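Local coordinates for genome polyprotein (Chicken sicinivirus JSY, PDB 6QWT), which probably acts as the RNA-dependent RNA polymerase of a picornavirus, copying viral RNA, as the C-terminal 3Dpol part of the polyprotein, at residues Gly415-Gln418 / Asp419-Thr422; Ala445-Lys449 / Ser450-Pro454; Leu462-Arg465 / Trp466-Val470. One frame throughout, in Å; residues are numbered along the deposited sequence.

Contact 1. Residues Gly415-Gln418 / Asp419-Thr422; sequences GPFQ and DVIT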
ATOM      1  N   GLY A 415     -13.492  15.574 -12.363  1.00 33.16           N
ATOM      2  CA  GLY A 415     -12.903  15.585 -13.680  1.00 35.52           C
ATOM      3  C   GLY A 415     -13.929  15.229 -14.736  1.00 41.22           C
ATOM      4  O   GLY A 415     -15.127  15.114 -14.454  1.00 39.22           O
ATOM      5  N   PRO A 416     -13.485  15.062 -15.981  1.00 39.19           N
ATOM      6  CA  PRO A 416     -14.389  14.537 -17.016  1.00 35.33           C
ATOM      7  C   PRO A 416     -14.842  13.133 -16.647  1.00 36.39           C
ATOM      8  O   PRO A 416     -14.023  12.233 -16.440  1.00 33.69           O
ATOM      9  CB  PRO A 416     -13.525  14.547 -18.283  1.00 33.63           C
ATOM     10  CG  PRO A 416     -12.413  15.511 -17.988  1.00 36.80           C
ATOM     11  CD  PRO A 416     -12.153  15.385 -16.519  1.00 35.40           C
ATOM     12  N   PHE A 417     -16.162  12.952 -16.552  1.00 31.65           N
ATOM     13  CA  PHE A 417     -16.695  11.688 -16.052  1.00 31.75           C
ATOM     14  C   PHE A 417     -16.306  10.517 -16.944  1.00 31.80           C
ATOM     15  O   PHE A 417     -16.206   9.382 -16.464  1.00 27.05           O
ATOM     16  CB  PHE A 417     -18.215  11.775 -15.913  1.00 30.52           C
ATOM     17  CG  PHE A 417     -18.842  10.537 -15.339  1.00 29.22           C
ATOM     18  CD1 PHE A 417     -18.329   9.954 -14.193  1.00 27.71           C
ATOM     19  CD2 PHE A 417     -19.943   9.955 -15.946  1.00 29.53           C
ATOM     20  CE1 PHE A 417     -18.902   8.810 -13.660  1.00 27.80           C
ATOM     21  CE2 PHE A 417     -20.524   8.816 -15.415  1.00 31.07           C
ATOM     22  CZ  PHE A 417     -20.000   8.243 -14.270  1.00 24.83           C
ATOM     23  N   GLN A 418     -16.073  10.770 -18.236  1.00 32.73           N
ATOM     24  CA  GLN A 418     -15.658   9.695 -19.133  1.00 32.34           C
ATOM     25  C   GLN A 418     -14.343   9.074 -18.686  1.00 28.04           C
ATOM     26  O   GLN A 418     -14.116   7.878 -18.904  1.00 29.08           O
ATOM     27  CB  GLN A 418     -15.551  10.222 -20.567  1.00 33.17           C
ATOM     28  CG  GLN A 418     -15.041   9.211 -21.586  1.00 27.12           C
ATOM     29  CD  GLN A 418     -15.917   7.974 -21.677  1.00 31.37           C
ATOM     30  OE1 GLN A 418     -17.128   8.068 -21.880  1.00 25.08           O
ATOM     31  NE2 GLN A 418     -15.304   6.803 -21.526  1.00 30.73           N
ATOM     32  N   ASP A 419     -13.473   9.857 -18.042  1.00 31.70           N
ATOM     33  CA  ASP A 419     -12.235   9.300 -17.508  1.00 32.74           C
ATOM     34  C   ASP A 419     -12.505   8.292 -16.396  1.00 30.40           C
ATOM     35  O   ASP A 419     -11.756   7.318 -16.252  1.00 27.48           O
ATOM     36  CB  ASP A 419     -11.326  10.418 -17.000  1.00 27.68           C
ATOM     37  CG  ASP A 419     -10.837  11.325 -18.115  1.00 36.01           C
ATOM     38  OD1 ASP A 419     -10.003  12.215 -17.840  1.00 42.48           O
ATOM     39  OD2 ASP A 419     -11.290  11.148 -19.266  1.00 39.61           O
ATOM     40  N   VAL A 420     -13.561   8.505 -15.607  1.00 27.80           N
ATOM     41  CA  VAL A 420     -13.930   7.534 -14.581  1.00 28.19           C
ATOM     42  C   VAL A 420     -14.422   6.241 -15.225  1.00 26.03           C
ATOM     43  O   VAL A 420     -14.055   5.138 -14.798  1.00 22.79           O
ATOM     44  CB  VAL A 420     -14.985   8.137 -13.637  1.00 25.16           C
ATOM     45  CG1 VAL A 420     -15.520   7.076 -12.676  1.00 21.17           C
ATOM     46  CG2 VAL A 420     -14.399   9.315 -12.872  1.00 28.48           C
ATOM     47  N   ILE A 421     -15.251   6.357 -16.264  1.00 25.95           N
ATOM     48  CA  ILE A 421     -15.771   5.176 -16.950  1.00 27.85           C
ATOM     49  C   ILE A 421     -14.644   4.400 -17.617  1.00 26.53           C
ATOM     50  O   ILE A 421     -14.593   3.166 -17.545  1.00 20.78           O
ATOM     51  CB  ILE A 421     -16.848   5.589 -17.969  1.00 26.89           C
ATOM     52  CG1 ILE A 421     -18.178   5.838 -17.266  1.00 27.28           C
ATOM     53  CG2 ILE A 421     -17.013   4.537 -19.053  1.00 24.55           C
ATOM     54  CD1 ILE A 421     -18.886   7.028 -17.800  1.00 33.97           C
ATOM     55  N   THR A 422     -13.723   5.109 -18.275  1.00 22.20           N
ATOM     56  CA  THR A 422     -12.641   4.438 -18.987  1.00 25.24           C
ATOM     57  C   THR A 422     -11.764   3.627 -18.037  1.00 25.75           C
ATOM     58  O   THR A 422     -11.412   2.481 -18.334  1.00 24.05           O
ATOM     59  CB  THR A 422     -11.806   5.465 -19.751  1.00 27.49           C
ATOM     60  OG1 THR A 422     -12.613   6.076 -20.765  1.00 31.82           O
ATOM     61  CG2 THR A 422     -10.609   4.800 -20.405  1.00 30.71           C
TER
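Ile421 lays its CD1 methyl over one face of the Phe417 ring, a CH-pi contact with CD1 3.9 Å from the ring centroid and 30° off the ring normal. Between the two side chains the closest approach is Ile421 CD1 to Phe417 CE2, 3.4 Å. Val420 meets the same ring obliquely, its CB 3.8 Å from Phe417 CD1. On the next side of the turn, Gln418 NE2 donates to Thr422 OG1 at 2.9 Å, and the hydroxyl oxygen lies almost in the amide plane. The chain of Gln418 bends about its CB-CG bond (chi2 59°) to bring the amide back along the helix. Behind these side chains, the first turn of helix 417-428 sets their spacing: Ile421 N reaches Phe417 O at 3.2 Å and Thr422 N reaches Gln418 O at 2.9 Å, while Asp419 N bonds to Pro416 O. Farther out, Phe417 packs on Ser24 and Pro25 of an N-terminal loop, consistent with the fingers-to-thumb bridge of picornaviral polymerases. Since Gln418 NE2 also donates to Ile455 O, the two acceptors probably take one proton each, which would restrict rotation of the amide and tie the start of the helix to a later loop.

Contact 2. Residues Ala445-Lys449 / Ser450-Pro454; sequences AQCLK and SGFEP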
ATOM      1  N   ALA A 445     -27.818   3.167 -18.997  1.00 24.36           N
ATOM      2  CA  ALA A 445     -29.219   3.533 -18.817  1.00 29.85           C
ATOM      3  C   ALA A 445     -29.371   4.619 -17.761  1.00 31.07           C
ATOM      4  O   ALA A 445     -30.162   5.554 -17.930  1.00 29.98           O
ATOM      5  CB  ALA A 445     -30.045   2.300 -18.451  1.00 27.28           C
ATOM      6  N   GLN A 446     -28.610   4.521 -16.668  1.00 26.01           N
ATOM      7  CA  GLN A 446     -28.673   5.550 -15.635  1.00 29.61           C
ATOM      8  C   GLN A 446     -28.089   6.867 -16.132  1.00 28.32           C
ATOM      9  O   GLN A 446     -28.652   7.936 -15.873  1.00 25.49           O
ATOM     10  CB  GLN A 446     -27.943   5.078 -14.378  1.00 25.09           C
ATOM     11  CG  GLN A 446     -28.161   5.970 -13.170  1.00 25.88           C
ATOM     12  CD  GLN A 446     -29.604   5.972 -12.705  1.00 33.83           C
ATOM     13  OE1 GLN A 446     -30.173   4.923 -12.400  1.00 33.58           O
ATOM     14  NE2 GLN A 446     -30.207   7.156 -12.651  1.00 38.07           N
ATOM     15  N   CYS A 447     -26.963   6.806 -16.852  1.00 27.60           N
ATOM     16  CA  CYS A 447     -26.343   8.021 -17.373  1.00 29.04           C
ATOM     17  C   CYS A 447     -27.268   8.746 -18.341  1.00 34.08           C
ATOM     18  O   CYS A 447     -27.274   9.983 -18.400  1.00 29.01           O
ATOM     19  CB  CYS A 447     -25.022   7.685 -18.062  1.00 28.13           C
ATOM     20  SG  CYS A 447     -23.687   7.220 -16.949  1.00 29.69           S
ATOM     21  N   LEU A 448     -28.048   7.990 -19.119  1.00 31.93           N
ATOM     22  CA  LEU A 448     -28.970   8.601 -20.070  1.00 33.61           C
ATOM     23  C   LEU A 448     -29.968   9.508 -19.363  1.00 34.68           C
ATOM     24  O   LEU A 448     -30.305  10.587 -19.865  1.00 32.43           O
ATOM     25  CB  LEU A 448     -29.693   7.507 -20.863  1.00 37.59           C
ATOM     26  CG  LEU A 448     -30.625   7.895 -22.014  1.00 44.58           C
ATOM     27  CD1 LEU A 448     -30.578   6.837 -23.109  1.00 43.04           C
ATOM     28  CD2 LEU A 448     -32.061   8.102 -21.535  1.00 43.94           C
ATOM     29  N   LYS A 449     -30.447   9.091 -18.188  1.00 32.18           N
ATOM     30  CA  LYS A 449     -31.389   9.910 -17.436  1.00 34.91           C
ATOM     31  C   LYS A 449     -30.747  11.180 -16.898  1.00 30.60           C
ATOM     32  O   LYS A 449     -31.464  12.138 -16.586  1.00 33.13           O
ATOM     33  CB  LYS A 449     -31.988   9.102 -16.284  1.00 36.05           C
ATOM     34  CG  LYS A 449     -32.719   7.843 -16.720  1.00 35.69           C
ATOM     35  CD  LYS A 449     -33.098   6.993 -15.518  1.00 41.03           C
ATOM     36  CE  LYS A 449     -34.011   5.849 -15.921  1.00 38.48           C
ATOM     37  NZ  LYS A 449     -33.498   5.140 -17.127  1.00 44.41           N
ATOM     38  N   SER A 450     -29.421  11.210 -16.790  1.00 31.76           N
ATOM     39  CA  SER A 450     -28.694  12.359 -16.269  1.00 33.75           C
ATOM     40  C   SER A 450     -28.117  13.244 -17.363  1.00 31.87           C
ATOM     41  O   SER A 450     -27.420  14.215 -17.053  1.00 36.73           O
ATOM     42  CB  SER A 450     -27.569  11.888 -15.339  1.00 35.45           C
ATOM     43  OG  SER A 450     -28.053  10.946 -14.393  1.00 37.05           O
ATOM     44  N   GLY A 451     -28.383  12.935 -18.631  1.00 34.55           N
ATOM     45  CA  GLY A 451     -27.879  13.748 -19.719  1.00 28.62           C
ATOM     46  C   GLY A 451     -26.446  13.480 -20.113  1.00 29.93           C
ATOM     47  O   GLY A 451     -25.808  14.356 -20.706  1.00 32.11           O
ATOM     48  N   PHE A 452     -25.918  12.298 -19.808  1.00 27.01           N
ATOM     49  CA  PHE A 452     -24.547  11.947 -20.144  1.00 28.73           C
ATOM     50  C   PHE A 452     -24.530  10.690 -21.004  1.00 30.17           C
ATOM     51  O   PHE A 452     -25.241   9.721 -20.719  1.00 26.26           O
ATOM     52  CB  PHE A 452     -23.701  11.733 -18.884  1.00 27.62           C
ATOM     53  CG  PHE A 452     -22.235  11.569 -19.164  1.00 32.77           C
ATOM     54  CD1 PHE A 452     -21.670  10.307 -19.261  1.00 32.41           C
ATOM     55  CD2 PHE A 452     -21.420  12.675 -19.340  1.00 31.37           C
ATOM     56  CE1 PHE A 452     -20.322  10.150 -19.522  1.00 32.30           C
ATOM     57  CE2 PHE A 452     -20.070  12.524 -19.602  1.00 32.29           C
ATOM     58  CZ  PHE A 452     -19.520  11.260 -19.694  1.00 33.41           C
ATOM     59  N   GLU A 453     -23.711  10.710 -22.054  1.00 32.34           N
ATOM     60  CA  GLU A 453     -23.561   9.579 -22.964  1.00 34.67           C
ATOM     61  C   GLU A 453     -22.200   8.930 -22.745  1.00 29.66           C
ATOM     62  O   GLU A 453     -21.188   9.410 -23.282  1.00 30.96           O
ATOM     63  CB  GLU A 453     -23.715  10.032 -24.418  1.00 34.07           C
ATOM     64  CG  GLU A 453     -23.363   8.964 -25.448  1.00 42.33           C
ATOM     65  CD  GLU A 453     -24.167   9.087 -26.727  1.00 44.22           C
ATOM     66  OE1 GLU A 453     -24.563   8.042 -27.286  1.00 40.87           O
ATOM     67  OE2 GLU A 453     -24.396  10.230 -27.177  1.00 56.63           O
ATOM     68  N   PRO A 454     -22.109   7.863 -21.959  1.00 26.36           N
ATOM     69  CA  PRO A 454     -20.820   7.196 -21.763  1.00 28.92           C
ATOM     70  C   PRO A 454     -20.425   6.366 -22.972  1.00 29.86           C
ATOM     71  O   PRO A 454     -21.267   5.801 -23.675  1.00 29.57           O
ATOM     72  CB  PRO A 454     -21.070   6.301 -20.546  1.00 27.62           C
ATOM     73  CG  PRO A 454     -22.531   6.013 -20.604  1.00 28.42           C
ATOM     74  CD  PRO A 454     -23.179   7.254 -21.150  1.00 27.90           C
TER
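Cys447 O gathers the chain that leaves helix 433-449, in a Schellman motif whose two bonds run back from the loop to the last turn. Phe452 N donates to Cys447 O at 3.0 Å and almost straight, and Gly451 N closes the inner bond to Leu448 O at 3.3 Å. Gly451 has a positive phi of 81°, where a CB would press on the preceding carbonyl oxygen, so the sharp reversal suits a residue without a side chain. Ser450 N also reaches Cys447 O, arriving from the opposite face of the carbonyl plane to Phe452 N; one acceptor thus holds two amides.

The side chains follow the same reversal. The backbone puts CB of Cys447 beside the returning chain, 3.6 Å from Pro454 CD and 3.4 Å from Phe452 O; chi1 of -72° sets SG anti to the carbonyl carbon, where it reaches Pro454 CG at 4.0 Å. Phe452 has CG anti to its N (chi1 -171°), and its ring leads away from the helix end to meet Phe417 edge-to-face, with further packing on Ile421 and Pro25. Pro454 likewise rests on Ile421, so the hydrophobic side of the cap joins helix 433-449 to helix 417-428. Ser450 OG swings back over the last turn but finds its hydrogen-bond partner in Pro25 O, in the N-terminal part of the chain that reaches this outer end of the presumed thumb. On the outer surface, Lys449 runs nearly extended before bending at its last torsion, and its NZ makes a weak bond with Ala445 O at 3.5 Å.

Contact 3. Residues Leu462-Arg465 / Trp466-Val470; sequences LQYR and WLATV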
ATOM      1  N   LEU A 462     -10.176  -4.695 -25.089  1.00 20.17           N
ATOM      2  CA  LEU A 462      -9.591  -4.989 -23.786  1.00 22.14           C
ATOM      3  C   LEU A 462      -9.042  -6.409 -23.734  1.00 21.40           C
ATOM      4  O   LEU A 462      -7.951  -6.638 -23.201  1.00 19.60           O
ATOM      5  CB  LEU A 462     -10.627  -4.767 -22.684  1.00 17.33           C
ATOM      6  CG  LEU A 462     -11.094  -3.316 -22.541  1.00 22.98           C
ATOM      7  CD1 LEU A 462     -12.342  -3.214 -21.672  1.00 16.73           C
ATOM      8  CD2 LEU A 462      -9.972  -2.443 -21.993  1.00 19.80           C
ATOM      9  N   GLN A 463      -9.782  -7.374 -24.285  1.00 20.82           N
ATOM     10  CA  GLN A 463      -9.326  -8.758 -24.239  1.00 21.73           C
ATOM     11  C   GLN A 463      -8.110  -8.969 -25.132  1.00 20.29           C
ATOM     12  O   GLN A 463      -7.178  -9.687 -24.753  1.00 21.67           O
ATOM     13  CB  GLN A 463     -10.460  -9.706 -24.629  1.00 25.56           C
ATOM     14  CG  GLN A 463     -10.040 -11.169 -24.777  1.00 26.59           C
ATOM     15  CD  GLN A 463      -9.693 -11.840 -23.452  1.00 27.13           C
ATOM     16  OE1 GLN A 463      -9.694 -11.207 -22.392  1.00 23.60           O
ATOM     17  NE2 GLN A 463      -9.397 -13.135 -23.510  1.00 23.12           N
ATOM     18  N   TYR A 464      -8.092  -8.350 -26.314  1.00 22.34           N
ATOM     19  CA  TYR A 464      -6.919  -8.472 -27.174  1.00 23.02           C
ATOM     20  C   TYR A 464      -5.683  -7.898 -26.494  1.00 21.48           C
ATOM     21  O   TYR A 464      -4.624  -8.535 -26.462  1.00 23.63           O
ATOM     22  CB  TYR A 464      -7.141  -7.772 -28.516  1.00 20.80           C
ATOM     23  CG  TYR A 464      -5.825  -7.506 -29.216  1.00 24.51           C
ATOM     24  CD1 TYR A 464      -5.136  -8.537 -29.848  1.00 25.05           C
ATOM     25  CD2 TYR A 464      -5.246  -6.241 -29.204  1.00 21.99           C
ATOM     26  CE1 TYR A 464      -3.923  -8.309 -30.465  1.00 26.10           C
ATOM     27  CE2 TYR A 464      -4.031  -6.008 -29.818  1.00 22.76           C
ATOM     28  CZ  TYR A 464      -3.375  -7.043 -30.447  1.00 26.01           C
ATOM     29  OH  TYR A 464      -2.164  -6.813 -31.064  1.00 32.69           O
ATOM     30  N   ARG A 465      -5.795  -6.681 -25.956  1.00 22.50           N
ATOM     31  CA  ARG A 465      -4.630  -6.041 -25.357  1.00 26.44           C
ATOM     32  C   ARG A 465      -4.162  -6.775 -24.107  1.00 25.74           C
ATOM     33  O   ARG A 465      -2.961  -6.794 -23.821  1.00 27.33           O
ATOM     34  CB  ARG A 465      -4.933  -4.574 -25.048  1.00 24.68           C
ATOM     35  CG  ARG A 465      -4.733  -3.665 -26.255  1.00 26.64           C
ATOM     36  CD  ARG A 465      -4.790  -2.192 -25.893  1.00 30.12           C
ATOM     37  NE  ARG A 465      -3.673  -1.770 -25.050  1.00 35.11           N
ATOM     38  CZ  ARG A 465      -2.431  -1.577 -25.484  1.00 36.60           C
ATOM     39  NH1 ARG A 465      -1.487  -1.188 -24.636  1.00 36.54           N
ATOM     40  NH2 ARG A 465      -2.124  -1.775 -26.760  1.00 32.47           N
ATOM     41  N   TRP A 466      -5.079  -7.403 -23.365  1.00 22.95           N
ATOM     42  CA  TRP A 466      -4.657  -8.209 -22.224  1.00 24.05           C
ATOM     43  C   TRP A 466      -3.861  -9.423 -22.680  1.00 27.12           C
ATOM     44  O   TRP A 466      -2.781  -9.705 -22.147  1.00 26.30           O
ATOM     45  CB  TRP A 466      -5.862  -8.656 -21.400  1.00 18.61           C
ATOM     46  CG  TRP A 466      -5.470  -9.556 -20.264  1.00 22.83           C
ATOM     47  CD1 TRP A 466      -4.869  -9.185 -19.097  1.00 22.99           C
ATOM     48  CD2 TRP A 466      -5.634 -10.981 -20.194  1.00 22.17           C
ATOM     49  NE1 TRP A 466      -4.656 -10.285 -18.302  1.00 24.78           N
ATOM     50  CE2 TRP A 466      -5.116 -11.401 -18.953  1.00 24.65           C
ATOM     51  CE3 TRP A 466      -6.169 -11.941 -21.059  1.00 23.61           C
ATOM     52  CZ2 TRP A 466      -5.119 -12.738 -18.555  1.00 21.93           C
ATOM     53  CZ3 TRP A 466      -6.171 -13.268 -20.662  1.00 17.77           C
ATOM     54  CH2 TRP A 466      -5.651 -13.653 -19.422  1.00 19.77           C
ATOM     55  N   LEU A 467      -4.387 -10.162 -23.663  1.00 24.63           N
ATOM     56  CA  LEU A 467      -3.672 -11.321 -24.186  1.00 28.14           C
ATOM     57  C   LEU A 467      -2.310 -10.923 -24.738  1.00 28.83           C
ATOM     58  O   LEU A 467      -1.337 -11.672 -24.604  1.00 32.17           O
ATOM     59  CB  LEU A 467      -4.506 -12.009 -25.265  1.00 27.45           C
ATOM     60  CG  LEU A 467      -5.711 -12.829 -24.800  1.00 31.09           C
ATOM     61  CD1 LEU A 467      -6.585 -13.208 -25.990  1.00 30.86           C
ATOM     62  CD2 LEU A 467      -5.258 -14.068 -24.046  1.00 27.17           C
ATOM     63  N   ALA A 468      -2.219  -9.739 -25.346  1.00 25.70           N
ATOM     64  CA  ALA A 468      -0.955  -9.291 -25.918  1.00 31.34           C
ATOM     65  C   ALA A 468       0.087  -9.047 -24.833  1.00 32.43           C
ATOM     66  O   ALA A 468       1.247  -9.453 -24.971  1.00 33.28           O
ATOM     67  CB  ALA A 468      -1.173  -8.024 -26.746  1.00 27.26           C
ATOM     68  N   THR A 469      -0.301  -8.381 -23.744  1.00 29.25           N
ATOM     69  CA  THR A 469       0.689  -8.056 -22.720  1.00 35.11           C
ATOM     70  C   THR A 469       1.084  -9.291 -21.915  1.00 32.71           C
ATOM     71  O   THR A 469       2.243  -9.428 -21.500  1.00 30.77           O
ATOM     72  CB  THR A 469       0.163  -6.948 -21.802  1.00 30.20           C
ATOM     73  OG1 THR A 469      -0.947  -7.437 -21.038  1.00 38.55           O
ATOM     74  CG2 THR A 469      -0.270  -5.741 -22.621  1.00 37.09           C
ATOM     75  N   VAL A 470       0.148 -10.216 -21.714  1.00 31.62           N
ATOM     76  CA  VAL A 470       0.391 -11.402 -20.899  1.00 34.46           C
ATOM     77  C   VAL A 470       1.193 -12.407 -21.713  1.00 42.38           C
ATOM     78  O   VAL A 470       1.499 -13.513 -21.247  1.00 43.84           O
ATOM     79  CB  VAL A 470      -0.934 -12.005 -20.390  1.00 34.54           C
ATOM     80  CG1 VAL A 470      -1.587 -12.885 -21.447  1.00 33.44           C
ATOM     81  CG2 VAL A 470      -0.711 -12.785 -19.105  1.00 38.20           C
TER
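Four successive i to i+4 bonds, from Trp466 N to Leu462 O through Thr469 N to Arg465 O, keep the last turns of helix 459-469 regular, with Leu467 N to Gln463 O, 3.0 Å long, the straightest at 172°. On one flank Gln463 and Trp466 run side by side and point the same way, their amide and ring planes 26° apart. Gln463 OE1 lies 3.8 Å from Trp466 CE3, in an oblique approach. The other branch of the amide faces Leu467, with Gln463 NE2 3.8 Å from Leu467 CD1, and NE2 has its hydrogen bond with Asp389 OD2; that bond fixes which way the amide is turned. At the C-terminal end Thr469 OG1 occupies the crowded position between backbone N and carbonyl carbon (chi1 67°), from where it donates to Trp466 O at 3.1 Å. Val470 N binds the same oxygen, so two donors satisfy it as the helix finishes, and the CG2 methyl of Thr469 is left close to Arg465 O. Val470 CG2 then sits over one face of the indole, toward its rim. Across the outer side, Tyr464 CZ approaches Ala468 CB only loosely, at 4.4 Å. The indole joins this helix to several parts of the fold: Trp466 NE1 donates to Asp213 O in helix 212-222, and the ring stacks on His397 of strand 396-400 and meets His430 edge-to-face, while Leu462 packs on Cys425 and Tyr426 of helix 417-428.

In the fold
From the N terminus onward the three contacts come in series, each confined to one continuous run of residues; none nests in or crosses another, and none closes a long loop. Contact 1 starts helix 417-428, contact 2 ends helix 433-449, and contact 3 finishes helix 459-469 close to the C terminus. Contacts 1 and 2 touch, their centres 13 Å apart: the start of helix 417-428 packs against the loop that leaves helix 433-449. Contact 3 touches neither: its nearest atoms are about 6 Å from contact 1 and about 13 Å from contact 2. Together they tie the last three helices of the chain to one another, with helix 417-428 the shared partner.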